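Long-range contact in pectinesterase A (PDB 2NTP), which hydrolyses the methyl esters of pectin, releasing methanol and polygalacturonate in the first step of plant-tissue maceration: residues Asp154-Ser159 / Asp175-Asp180. Sequence-based numbering, arbitrary orientation.
Sequences DTLYVS and DFIFGD. With ADA (alpha-D-galactopyranuronic acid), chain C; ADA (alpha-D-galactopyranuronic acid), chain B.
D154, F178 and Y157 form a three-layer stack beneath the bound oligogalacturonate, with F178 in the middle. The F178 ring is clasped on both faces: the D154 carboxylate lies over one, its plane 27° from the ring and offset toward the rim, and Y157 packs on the other in an offset stack, ring centres 4.3 Å apart. F178 reaches this slot because its CG sits between backbone N and carbonyl carbon (chi1 73°), turning the ring back under the neighbouring chain. A flat phenyl suits a place pressed on one side by the carboxylate of D154, the proton donor, and on the other by a second ring.

Both catalytic acids meet the carboxyl group of one bound galacturonate, as the product of de-esterification would sit. D154 OD1 approaches O6A of the chain C galacturonate to 2.6 Å, while OD2 of D175, the nucleophile, lies 2.6 Å from O6B of the same sugar. R243 grips D175 OD1 in a salt bridge, which restrains the turn of the carboxylate.

Backbone bonds join the two segments as parallel neighbours: L156 N donates to F176 O, F178 N to L156 O (2.9 Å) and V158 N to F178 O. Glycine suits 179, whose backbone angles would jam a CB against F178 O, and where a CB would also run into V158 O. Beyond it, S159 OG donates to the syn lone pair of D180 OD1 (2.6 Å), a small hydroxyl matched to a short acid.

On the face away from the sugar, I177 CG2 touches L156 CD2 (4.2 Å) and V158 CG2, branched aliphatics suited to the interior of the right-handed parallel beta-helix. There L156 and V158 pack against strands 162-166 and 182-186, and I177 against 182-186, while strand 205-210 flanks D175, F176 and F178, and Y134 stacks on Y157.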
loop_
_atom_site.group_PDB
_atom_site.type_symbol
_atom_site.label_atom_id
_atom_site.label_comp_id
_atom_site.label_asym_id
_atom_site.label_seq_id
_atom_site.Cartn_x
_atom_site.Cartn_y
_atom_site.Cartn_z
ATOM N N ASP A 154 -7.469 0.238 1.846
ATOM C CA ASP A 154 -6.221 0.757 2.436
ATOM C C ASP A 154 -5.103 -0.298 2.590
ATOM O O ASP A 154 -4.334 -0.286 3.557
ATOM C CB ASP A 154 -6.507 1.445 3.796
ATOM C CG ASP A 154 -7.118 2.836 3.644
ATOM O OD1 ASP A 154 -7.616 3.168 2.548
ATOM O OD2 ASP A 154 -7.101 3.607 4.628
ATOM N N THR A 155 -4.991 -1.199 1.620
ATOM C CA THR A 155 -3.990 -2.277 1.690
ATOM C C THR A 155 -2.560 -1.802 1.995
ATOM O O THR A 155 -1.909 -2.337 2.892
ATOM C CB THR A 155 -3.994 -3.100 0.389
ATOM O OG1 THR A 155 -5.327 -3.574 0.150
ATOM C CG2 THR A 155 -3.020 -4.294 0.485
ATOM N N LEU A 156 -2.091 -0.808 1.241
ATOM C CA LEU A 156 -0.718 -0.306 1.354
ATOM C C LEU A 156 -0.681 1.175 1.719
ATOM O O LEU A 156 -1.148 2.023 0.952
ATOM C CB LEU A 156 0.052 -0.541 0.054
ATOM C CG LEU A 156 1.474 0.037 0.016
ATOM C CD1 LEU A 156 2.353 -0.527 1.147
ATOM C CD2 LEU A 156 2.116 -0.215 -1.354
ATOM N N TYR A 157 -0.099 1.459 2.883
ATOM C CA TYR A 157 -0.002 2.809 3.433
ATOM C C TYR A 157 1.468 3.207 3.334
ATOM O O TYR A 157 2.296 2.704 4.085
ATOM C CB TYR A 157 -0.451 2.785 4.904
ATOM C CG TYR A 157 -0.715 4.128 5.583
ATOM C CD1 TYR A 157 -0.367 5.343 4.985
ATOM C CD2 TYR A 157 -1.310 4.170 6.848
ATOM C CE1 TYR A 157 -0.610 6.566 5.631
ATOM C CE2 TYR A 157 -1.551 5.379 7.499
ATOM C CZ TYR A 157 -1.208 6.568 6.887
ATOM O OH TYR A 157 -1.452 7.758 7.540
ATOM N N VAL A 158 1.794 4.076 2.382
ATOM C CA VAL A 158 3.170 4.529 2.194
ATOM C C VAL A 158 3.333 5.992 2.616
ATOM O O VAL A 158 2.859 6.899 1.936
ATOM C CB VAL A 158 3.675 4.298 0.735
ATOM C CG1 VAL A 158 4.088 2.838 0.533
ATOM C CG2 VAL A 158 2.614 4.698 -0.289
ATOM N N SER A 159 3.993 6.199 3.756
ATOM C CA SER A 159 4.244 7.540 4.282
ATOM C C SER A 159 5.749 7.824 4.354
ATOM O O SER A 159 6.558 6.941 4.101
ATOM C CB SER A 159 3.600 7.678 5.667
ATOM O OG SER A 159 3.629 9.018 6.131
ATOM N N ASP A 175 -8.729 2.972 -2.229
ATOM C CA ASP A 175 -7.498 3.652 -1.823
ATOM C C ASP A 175 -6.418 2.652 -1.412
ATOM O O ASP A 175 -5.785 2.817 -0.365
ATOM C CB ASP A 175 -7.776 4.644 -0.670
ATOM C CG ASP A 175 -8.794 5.724 -1.037
ATOM O OD1 ASP A 175 -9.194 5.811 -2.209
ATOM O OD2 ASP A 175 -9.198 6.499 -0.137
ATOM N N PHE A 176 -6.214 1.606 -2.218
ATOM C CA PHE A 176 -5.376 0.498 -1.748
ATOM C C PHE A 176 -3.866 0.746 -1.803
ATOM O O PHE A 176 -3.086 -0.041 -1.264
ATOM C CB PHE A 176 -5.834 -0.896 -2.239
ATOM C CG PHE A 176 -5.645 -1.168 -3.718
ATOM C CD1 PHE A 176 -4.426 -1.644 -4.208
ATOM C CD2 PHE A 176 -6.719 -1.042 -4.604
ATOM C CE1 PHE A 176 -4.262 -1.950 -5.571
ATOM C CE2 PHE A 176 -6.571 -1.354 -5.969
ATOM C CZ PHE A 176 -5.340 -1.801 -6.452
ATOM N N ILE A 177 -3.472 1.846 -2.439
ATOM C CA ILE A 177 -2.134 2.410 -2.270
ATOM C C ILE A 177 -2.370 3.863 -1.918
ATOM O O ILE A 177 -2.901 4.611 -2.731
ATOM C CB ILE A 177 -1.271 2.333 -3.550
ATOM C CG1 ILE A 177 -1.121 0.881 -4.022
ATOM C CG2 ILE A 177 0.104 2.970 -3.295
ATOM C CD1 ILE A 177 -0.560 0.742 -5.446
ATOM N N PHE A 178 -1.997 4.261 -0.708
ATOM C CA PHE A 178 -2.296 5.626 -0.257
ATOM C C PHE A 178 -1.206 6.173 0.652
ATOM O O PHE A 178 -0.441 5.410 1.252
ATOM C CB PHE A 178 -3.674 5.690 0.433
ATOM C CG PHE A 178 -3.712 5.062 1.806
ATOM C CD1 PHE A 178 -3.604 3.681 1.960
ATOM C CD2 PHE A 178 -3.871 5.853 2.945
ATOM C CE1 PHE A 178 -3.630 3.098 3.225
ATOM C CE2 PHE A 178 -3.918 5.278 4.219
ATOM C CZ PHE A 178 -3.801 3.899 4.357
ATOM N N GLY A 179 -1.141 7.498 0.750
ATOM C CA GLY A 179 -0.174 8.138 1.638
ATOM C C GLY A 179 0.702 9.154 0.934
ATOM O O GLY A 179 0.523 9.438 -0.252
ATOM N N ASP A 180 1.654 9.699 1.688
ATOM C CA ASP A 180 2.439 10.858 1.273
ATOM C C ASP A 180 3.878 10.495 0.923
ATOM O O ASP A 180 4.690 11.374 0.643
ATOM C CB ASP A 180 2.450 11.878 2.409
ATOM C CG ASP A 180 3.026 11.297 3.686
ATOM O OD1 ASP A 180 2.348 10.463 4.326
ATOM O OD2 ASP A 180 4.161 11.657 4.045
HETATM C C1 ADA C . -12.951 6.650 4.178
HETATM C C2 ADA C . -12.697 8.006 4.829
HETATM C C3 ADA C . -11.674 8.794 4.008
HETATM C C4 ADA C . -10.412 7.955 3.792
HETATM C C5 ADA C . -10.795 6.639 3.112
HETATM C C6 ADA C . -9.623 5.726 2.854
HETATM O O2 ADA C . -13.935 8.719 4.924
HETATM O O3 ADA C . -11.363 10.027 4.672
HETATM O O4 ADA C . -9.821 7.652 5.062
HETATM O O5 ADA C . -11.722 5.949 3.964
HETATM O O6B ADA C . -8.556 6.170 2.361
HETATM O O6A ADA C . -9.783 4.523 3.142
HETATM C C1 ADA B . -6.835 9.972 9.547
HETATM C C2 ADA B . -5.572 10.825 9.418
HETATM C C3 ADA B . -4.351 9.950 9.122
HETATM C C4 ADA B . -4.233 8.807 10.136
HETATM C C5 ADA B . -5.550 8.032 10.187
HETATM C C6 ADA B . -5.510 6.923 11.205
HETATM O O2 ADA B . -5.770 11.765 8.360
HETATM O O3 ADA B . -3.155 10.747 9.096
HETATM O O4 ADA B . -3.963 9.317 11.449
HETATM O O5 ADA B . -6.628 8.927 10.504
HETATM O O6B ADA B . -4.504 6.184 11.262
HETATM O O6A ADA B . -6.497 6.782 11.955
#